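Long-range contact in putative transcriptional regulator (Streptomyces coelicolor, PDB 2ZB9), which probably acts as a TetR-family transcription factor, binding regulatory DNA through a helix-turn-helix motif: residues V91-T103 with V185-D199. Numbering follows the deposited sequence.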
ATOM      1  N   VAL A  91       6.861  18.855  15.059  1.00 29.49           N
ATOM      2  CA  VAL A  91       6.365  17.898  14.080  1.00 28.56           C
ATOM      3  C   VAL A  91       7.332  16.766  13.742  1.00 26.95           C
ATOM      4  O   VAL A  91       6.903  15.641  13.517  1.00 26.95           O
ATOM      5  CB  VAL A  91       5.911  18.609  12.777  1.00 29.57           C
ATOM      6  CG1 VAL A  91       7.108  19.218  12.054  1.00 29.34           C
ATOM      7  CG2 VAL A  91       5.167  17.623  11.886  1.00 27.49           C
ATOM      8  N   ARG A  92       8.630  17.046  13.729  1.00 26.42           N
ATOM      9  CA  ARG A  92       9.608  16.010  13.412  1.00 28.73           C
ATOM     10  C   ARG A  92       9.608  14.932  14.493  1.00 29.95           C
ATOM     11  O   ARG A  92       9.485  13.749  14.197  1.00 30.00           O
ATOM     12  CB  ARG A  92      11.012  16.613  13.284  1.00 30.35           C
ATOM     13  CG  ARG A  92      12.071  15.611  12.812  1.00 33.49           C
ATOM     14  CD  ARG A  92      13.467  16.231  12.823  1.00 34.57           C
ATOM     15  NE  ARG A  92      13.538  17.408  11.961  1.00 36.74           N
ATOM     16  CZ  ARG A  92      14.045  17.408  10.734  1.00 36.96           C
ATOM     17  NH1 ARG A  92      14.538  16.289  10.219  1.00 35.60           N
ATOM     18  NH2 ARG A  92      14.056  18.525  10.020  1.00 36.49           N
ATOM     19  N   ALA A  93       9.735  15.355  15.749  1.00 30.56           N
ATOM     20  CA  ALA A  93       9.747  14.428  16.875  1.00 30.76           C
ATOM     21  C   ALA A  93       8.441  13.659  16.999  1.00 29.73           C
ATOM     22  O   ALA A  93       8.449  12.446  17.196  1.00 32.85           O
ATOM     23  CB  ALA A  93      10.024  15.182  18.171  1.00 31.98           C
ATOM     24  N   ASP A  94       7.318  14.360  16.882  1.00 28.20           N
ATOM     25  CA  ASP A  94       6.015  13.710  16.999  1.00 28.00           C
ATOM     26  C   ASP A  94       5.783  12.692  15.884  1.00 27.69           C
ATOM     27  O   ASP A  94       5.299  11.585  16.130  1.00 26.47           O
ATOM     28  CB  ASP A  94       4.893  14.753  16.994  1.00 28.41           C
ATOM     29  CG  ASP A  94       5.001  15.737  18.148  1.00 29.82           C
ATOM     30  OD1 ASP A  94       5.693  15.427  19.145  1.00 31.79           O
ATOM     31  OD2 ASP A  94       4.381  16.817  18.069  1.00 30.27           O
ATOM     32  N   LEU A  95       6.140  13.069  14.660  1.00 28.28           N
ATOM     33  CA  LEU A  95       5.984  12.186  13.508  1.00 30.30           C
ATOM     34  C   LEU A  95       6.836  10.920  13.691  1.00 29.43           C
ATOM     35  O   LEU A  95       6.380   9.809  13.405  1.00 28.54           O
ATOM     36  CB  LEU A  95       6.392  12.934  12.231  1.00 32.22           C
ATOM     37  CG  LEU A  95       5.445  13.004  11.022  1.00 35.72           C
ATOM     38  CD1 LEU A  95       3.987  13.126  11.449  1.00 33.85           C
ATOM     39  CD2 LEU A  95       5.845  14.204  10.167  1.00 34.17           C
ATOM     40  N   LEU A  96       8.065  11.083  14.177  1.00 29.19           N
ATOM     41  CA  LEU A  96       8.947   9.934  14.402  1.00 29.08           C
ATOM     42  C   LEU A  96       8.349   9.039  15.478  1.00 27.54           C
ATOM     43  O   LEU A  96       8.333   7.818  15.348  1.00 31.33           O
ATOM     44  CB  LEU A  96      10.346  10.375  14.857  1.00 29.89           C
ATOM     45  CG  LEU A  96      11.555  10.547  13.923  1.00 32.72           C
ATOM     46  CD1 LEU A  96      11.321   9.892  12.564  1.00 29.58           C
ATOM     47  CD2 LEU A  96      11.848  12.020  13.768  1.00 33.14           C
ATOM     48  N   ALA A  97       7.850   9.647  16.546  1.00 27.92           N
ATOM     49  CA  ALA A  97       7.255   8.875  17.636  1.00 28.10           C
ATOM     50  C   ALA A  97       6.031   8.091  17.179  1.00 26.08           C
ATOM     51  O   ALA A  97       5.863   6.933  17.547  1.00 27.24           O
ATOM     52  CB  ALA A  97       6.878   9.797  18.793  1.00 26.35           C
ATOM     53  N   GLN A  98       5.179   8.712  16.369  1.00 25.37           N
ATOM     54  CA  GLN A  98       3.972   8.032  15.896  1.00 24.90           C
ATOM     55  C   GLN A  98       4.299   6.941  14.876  1.00 25.34           C
ATOM     56  O   GLN A  98       3.744   5.850  14.944  1.00 27.06           O
ATOM     57  CB  GLN A  98       2.993   9.051  15.297  1.00 23.74           C
ATOM     58  CG  GLN A  98       1.542   8.580  15.170  1.00 23.62           C
ATOM     59  CD  GLN A  98       1.338   7.546  14.083  1.00 24.69           C
ATOM     60  OE1 GLN A  98       2.101   7.481  13.124  1.00 24.72           O
ATOM     61  NE2 GLN A  98       0.283   6.745  14.214  1.00 24.95           N
ATOM     62  N   LEU A  99       5.195   7.228  13.935  1.00 26.20           N
ATOM     63  CA  LEU A  99       5.568   6.235  12.926  1.00 26.71           C
ATOM     64  C   LEU A  99       6.236   5.020  13.578  1.00 27.88           C
ATOM     65  O   LEU A  99       6.096   3.896  13.092  1.00 27.68           O
ATOM     66  CB  LEU A  99       6.530   6.819  11.878  1.00 26.44           C
ATOM     67  CG  LEU A  99       6.073   7.378  10.521  1.00 29.32           C
ATOM     68  CD1 LEU A  99       4.928   6.535   9.959  1.00 27.73           C
ATOM     69  CD2 LEU A  99       5.647   8.815  10.669  1.00 28.12           C
ATOM     70  N   ARG A 100       6.969   5.242  14.668  1.00 27.88           N
ATOM     71  CA  ARG A 100       7.628   4.127  15.358  1.00 30.36           C
ATOM     72  C   ARG A 100       6.620   3.252  16.094  1.00 30.65           C
ATOM     73  O   ARG A 100       6.738   2.027  16.097  1.00 31.89           O
ATOM     74  CB  ARG A 100       8.699   4.644  16.322  1.00 31.21           C
ATOM     75  CG  ARG A 100      10.002   4.990  15.603  1.00 32.16           C
ATOM     76  CD  ARG A 100      10.949   5.835  16.445  1.00 35.26           C
ATOM     77  NE  ARG A 100      12.118   6.192  15.645  1.00 37.18           N
ATOM     78  CZ  ARG A 100      12.945   7.202  15.903  1.00 37.16           C
ATOM     79  NH1 ARG A 100      12.754   7.984  16.959  1.00 34.21           N
ATOM     80  NH2 ARG A 100      13.963   7.435  15.085  1.00 38.29           N
ATOM     81  N   ALA A 101       5.624   3.872  16.717  1.00 30.18           N
ATOM     82  CA  ALA A 101       4.597   3.101  17.409  1.00 29.59           C
ATOM     83  C   ALA A 101       3.822   2.319  16.334  1.00 29.37           C
ATOM     84  O   ALA A 101       3.453   1.158  16.530  1.00 30.69           O
ATOM     85  CB  ALA A 101       3.666   4.039  18.180  1.00 25.30           C
ATOM     86  N   PHE A 102       3.608   2.958  15.186  1.00 27.74           N
ATOM     87  CA  PHE A 102       2.900   2.334  14.071  1.00 27.18           C
ATOM     88  C   PHE A 102       3.683   1.126  13.574  1.00 27.62           C
ATOM     89  O   PHE A 102       3.125   0.053  13.359  1.00 26.88           O
ATOM     90  CB  PHE A 102       2.736   3.342  12.931  1.00 27.23           C
ATOM     91  CG  PHE A 102       2.076   2.778  11.709  1.00 25.37           C
ATOM     92  CD1 PHE A 102       0.737   2.411  11.734  1.00 28.17           C
ATOM     93  CD2 PHE A 102       2.789   2.633  10.520  1.00 26.04           C
ATOM     94  CE1 PHE A 102       0.109   1.911  10.584  1.00 27.81           C
ATOM     95  CE2 PHE A 102       2.173   2.133   9.368  1.00 25.49           C
ATOM     96  CZ  PHE A 102       0.831   1.774   9.403  1.00 25.71           C
ATOM     97  N   THR A 103       4.983   1.318  13.383  1.00 28.44           N
ATOM     98  CA  THR A 103       5.858   0.253  12.920  1.00 32.31           C
ATOM     99  C   THR A 103       5.882  -0.907  13.906  1.00 30.38           C
ATOM    100  O   THR A 103       5.872  -2.070  13.508  1.00 32.21           O
ATOM    101  CB  THR A 103       7.292   0.787  12.694  1.00 34.15           C
ATOM    102  OG1 THR A 103       7.289   1.652  11.552  1.00 39.25           O
ATOM    103  CG2 THR A 103       8.271  -0.357  12.451  1.00 38.24           C
ATOM    104  N   VAL A 185      11.258  -3.347   6.824  1.00 42.83           N
ATOM    105  CA  VAL A 185      10.605  -2.235   7.492  1.00 43.41           C
ATOM    106  C   VAL A 185      11.214  -2.099   8.886  1.00 44.50           C
ATOM    107  O   VAL A 185      10.782  -2.759   9.830  1.00 45.25           O
ATOM    108  CB  VAL A 185       9.090  -2.472   7.644  1.00 41.89           C
ATOM    109  CG1 VAL A 185       8.464  -1.327   8.429  1.00 42.39           C
ATOM    110  CG2 VAL A 185       8.445  -2.592   6.279  1.00 41.35           C
ATOM    111  N   ASP A 186      12.227  -1.249   9.013  1.00 44.56           N
ATOM    112  CA  ASP A 186      12.877  -1.049  10.301  1.00 45.39           C
ATOM    113  C   ASP A 186      12.921   0.426  10.688  1.00 45.15           C
ATOM    114  O   ASP A 186      12.347   1.276  10.003  1.00 45.92           O
ATOM    115  CB  ASP A 186      14.295  -1.622  10.270  1.00 45.11           C
ATOM    116  CG  ASP A 186      15.064  -1.205   9.033  1.00 46.13           C
ATOM    117  OD1 ASP A 186      15.048  -0.004   8.685  1.00 45.27           O
ATOM    118  OD2 ASP A 186      15.694  -2.080   8.406  1.00 47.69           O
ATOM    119  N   ASP A 187      13.610   0.723  11.785  1.00 44.56           N
ATOM    120  CA  ASP A 187      13.713   2.088  12.278  1.00 43.67           C
ATOM    121  C   ASP A 187      14.453   3.006  11.313  1.00 40.77           C
ATOM    122  O   ASP A 187      14.139   4.192  11.213  1.00 41.03           O
ATOM    123  CB  ASP A 187      14.406   2.107  13.643  1.00 46.57           C
ATOM    124  CG  ASP A 187      14.295   3.459  14.328  1.00 50.81           C
ATOM    125  OD1 ASP A 187      13.150   3.926  14.524  1.00 51.22           O
ATOM    126  OD2 ASP A 187      15.345   4.053  14.669  1.00 51.47           O
ATOM    127  N   ALA A 188      15.440   2.460  10.610  1.00 36.88           N
ATOM    128  CA  ALA A 188      16.207   3.244   9.652  1.00 35.51           C
ATOM    129  C   ALA A 188      15.264   3.693   8.538  1.00 34.10           C
ATOM    130  O   ALA A 188      15.332   4.831   8.056  1.00 34.94           O
ATOM    131  CB  ALA A 188      17.344   2.404   9.078  1.00 34.21           C
ATOM    132  N   PHE A 189      14.386   2.783   8.135  1.00 30.34           N
ATOM    133  CA  PHE A 189      13.411   3.063   7.099  1.00 31.78           C
ATOM    134  C   PHE A 189      12.488   4.179   7.589  1.00 30.59           C
ATOM    135  O   PHE A 189      12.299   5.192   6.914  1.00 31.42           O
ATOM    136  CB  PHE A 189      12.615   1.792   6.795  1.00 29.78           C
ATOM    137  CG  PHE A 189      11.424   2.012   5.913  1.00 29.83           C
ATOM    138  CD1 PHE A 189      11.562   2.604   4.666  1.00 28.99           C
ATOM    139  CD2 PHE A 189      10.160   1.598   6.324  1.00 30.72           C
ATOM    140  CE1 PHE A 189      10.457   2.783   3.836  1.00 29.54           C
ATOM    141  CE2 PHE A 189       9.047   1.771   5.503  1.00 28.82           C
ATOM    142  CZ  PHE A 189       9.199   2.365   4.255  1.00 29.62           C
ATOM    143  N   VAL A 190      11.929   3.984   8.775  1.00 30.97           N
ATOM    144  CA  VAL A 190      11.038   4.958   9.381  1.00 32.08           C
ATOM    145  C   VAL A 190      11.678   6.340   9.469  1.00 31.90           C
ATOM    146  O   VAL A 190      11.100   7.327   9.022  1.00 30.77           O
ATOM    147  CB  VAL A 190      10.637   4.513  10.796  1.00 34.16           C
ATOM    148  CG1 VAL A 190       9.925   5.642  11.522  1.00 34.43           C
ATOM    149  CG2 VAL A 190       9.742   3.285  10.710  1.00 36.36           C
ATOM    150  N   THR A 191      12.874   6.404  10.047  1.00 31.21           N
ATOM    151  CA  THR A 191      13.570   7.675  10.201  1.00 29.91           C
ATOM    152  C   THR A 191      13.834   8.354   8.865  1.00 27.80           C
ATOM    153  O   THR A 191      13.689   9.570   8.754  1.00 30.11           O
ATOM    154  CB  THR A 191      14.908   7.494  10.954  1.00 30.14           C
ATOM    155  OG1 THR A 191      14.654   6.882  12.224  1.00 34.72           O
ATOM    156  CG2 THR A 191      15.572   8.838  11.191  1.00 28.53           C
ATOM    157  N   ALA A 192      14.206   7.573   7.855  1.00 25.41           N
ATOM    158  CA  ALA A 192      14.479   8.121   6.527  1.00 27.23           C
ATOM    159  C   ALA A 192      13.222   8.701   5.872  1.00 26.45           C
ATOM    160  O   ALA A 192      13.291   9.696   5.149  1.00 27.12           O
ATOM    161  CB  ALA A 192      15.091   7.040   5.625  1.00 26.50           C
ATOM    162  N   LEU A 193      12.076   8.078   6.121  1.00 26.33           N
ATOM    163  CA  LEU A 193      10.821   8.558   5.547  1.00 27.61           C
ATOM    164  C   LEU A 193      10.558   9.994   5.976  1.00 26.50           C
ATOM    165  O   LEU A 193      10.175  10.829   5.165  1.00 26.42           O
ATOM    166  CB  LEU A 193       9.644   7.690   5.997  1.00 27.33           C
ATOM    167  CG  LEU A 193       9.543   6.247   5.500  1.00 30.40           C
ATOM    168  CD1 LEU A 193       8.306   5.603   6.143  1.00 30.15           C
ATOM    169  CD2 LEU A 193       9.430   6.213   3.978  1.00 30.33           C
ATOM    170  N   VAL A 194      10.765  10.274   7.258  1.00 28.22           N
ATOM    171  CA  VAL A 194      10.531  11.613   7.796  1.00 28.09           C
ATOM    172  C   VAL A 194      11.597  12.633   7.388  1.00 29.16           C
ATOM    173  O   VAL A 194      11.269  13.749   6.991  1.00 29.36           O
ATOM    174  CB  VAL A 194      10.440  11.568   9.335  1.00 29.16           C
ATOM    175  CG1 VAL A 194      10.191  12.963   9.892  1.00 28.04           C
ATOM    176  CG2 VAL A 194       9.328  10.619   9.754  1.00 26.90           C
ATOM    177  N   THR A 195      12.870  12.261   7.473  1.00 28.98           N
ATOM    178  CA  THR A 195      13.924  13.205   7.112  1.00 31.77           C
ATOM    179  C   THR A 195      13.882  13.567   5.627  1.00 29.65           C
ATOM    180  O   THR A 195      14.080  14.724   5.269  1.00 28.98           O
ATOM    181  CB  THR A 195      15.335  12.670   7.472  1.00 32.72           C
ATOM    182  OG1 THR A 195      15.671  11.571   6.620  1.00 39.26           O
ATOM    183  CG2 THR A 195      15.372  12.207   8.920  1.00 33.23           C
ATOM    184  N   ASN A 196      13.625  12.585   4.765  1.00 28.95           N
ATOM    185  CA  ASN A 196      13.553  12.847   3.326  1.00 28.11           C
ATOM    186  C   ASN A 196      12.502  13.897   3.023  1.00 28.07           C
ATOM    187  O   ASN A 196      12.739  14.849   2.283  1.00 29.41           O
ATOM    188  CB  ASN A 196      13.189  11.581   2.551  1.00 26.79           C
ATOM    189  CG  ASN A 196      14.319  10.585   2.492  1.00 30.43           C
ATOM    190  OD1 ASN A 196      15.479  10.932   2.703  1.00 30.95           O
ATOM    191  ND2 ASN A 196      13.989   9.336   2.176  1.00 27.96           N
ATOM    192  N   LEU A 197      11.333  13.709   3.616  1.00 29.83           N
ATOM    193  CA  LEU A 197      10.203  14.595   3.416  1.00 31.23           C
ATOM    194  C   LEU A 197      10.398  15.983   4.010  1.00 32.55           C
ATOM    195  O   LEU A 197      10.211  16.991   3.329  1.00 34.37           O
ATOM    196  CB  LEU A 197       8.967  13.938   4.014  1.00 31.62           C
ATOM    197  CG  LEU A 197       7.700  13.889   3.172  1.00 34.61           C
ATOM    198  CD1 LEU A 197       8.020  13.711   1.694  1.00 32.21           C
ATOM    199  CD2 LEU A 197       6.849  12.745   3.697  1.00 32.75           C
ATOM    200  N   LEU A 198      10.765  16.031   5.282  1.00 31.92           N
ATOM    201  CA  LEU A 198      10.970  17.295   5.968  1.00 34.73           C
ATOM    202  C   LEU A 198      12.163  18.079   5.432  1.00 35.73           C
ATOM    203  O   LEU A 198      12.061  19.281   5.198  1.00 38.06           O
ATOM    204  CB  LEU A 198      11.141  17.049   7.476  1.00 33.92           C
ATOM    205  CG  LEU A 198       9.916  17.126   8.410  1.00 34.60           C
ATOM    206  CD1 LEU A 198       8.687  16.548   7.752  1.00 33.26           C
ATOM    207  CD2 LEU A 198      10.229  16.397   9.705  1.00 31.41           C
ATOM    208  N   ASP A 199      13.286  17.397   5.220  1.00 36.19           N
ATOM    209  CA  ASP A 199      14.496  18.063   4.745  1.00 37.20           C
ATOM    210  C   ASP A 199      14.685  18.090   3.226  1.00 37.61           C
ATOM    211  O   ASP A 199      15.473  18.885   2.709  1.00 37.23           O
ATOM    212  CB  ASP A 199      15.735  17.431   5.401  1.00 38.08           C
ATOM    213  CG  ASP A 199      15.662  17.433   6.931  1.00 38.93           C
ATOM    214  OD1 ASP A 199      15.208  18.441   7.504  1.00 39.68           O
ATOM    215  OD2 ASP A 199      16.068  16.434   7.562  1.00 39.47           O
TER
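Arg92 and Asp199 close one end of an antiparallel helix pair in the all-helical C-terminal domain of this TetR-family regulator; the axes of 91-103 and 187-199 run at 147° and approach to 9.8 Å. The guanidinium grips the carboxylate end-on: Arg92 NH2 reaches Asp199 OD1 at 2.8 Å and Arg92 NH1 reaches Asp199 OD2 at 3.1 Å, both nearly straight and on the syn sides, with the two planes only 21° apart. A bend at chi3 turns the group toward the other helix, where Leu198 CD2 sits 4.0 Å above the guanidinium centre and Val194 and Thr195 complete the hole for this knob. Shortened to alanine, the residue would probably leave the Asp199 carboxylate without its cationic mate and strip Leu198 CD2 of the guanidinium and CG lying against it, with only CB still touching.

Inward from this bridge the seam is aliphatic. Leu96 CD1 presses on Val194 CG2 at 3.5 Å, and Leu99 CB meets Val190 CG1 at 3.6 Å.

Arg100 bonds less squarely than Arg92: its NE donates to the syn lone pair of Asp187 OD1 at 2.7 Å, but the N-H...O angle is 135°, OD1 lies tilted out of the guanidinium plane, and the two planes are clearly more twisted than in the Arg92 pair. Its NH2 also donates to Thr191 OG1. At the far end Thr103 CG2 and Val185 CG1 brush past each other.

Farther out, Leu99 packs on Trp171 of helix 163-179 and Leu95 on Leu148 of helix 126-153, while Leu197 and Leu198 of helix 187-199 meet Leu197 and Cys202 of the second subunit, placing this helix at the dimer interface. Thr191 OG1 is itself positioned by donating to Asp187 O at 2.9 Å, above the carbonyl plane and on the opposite face from Thr191 N.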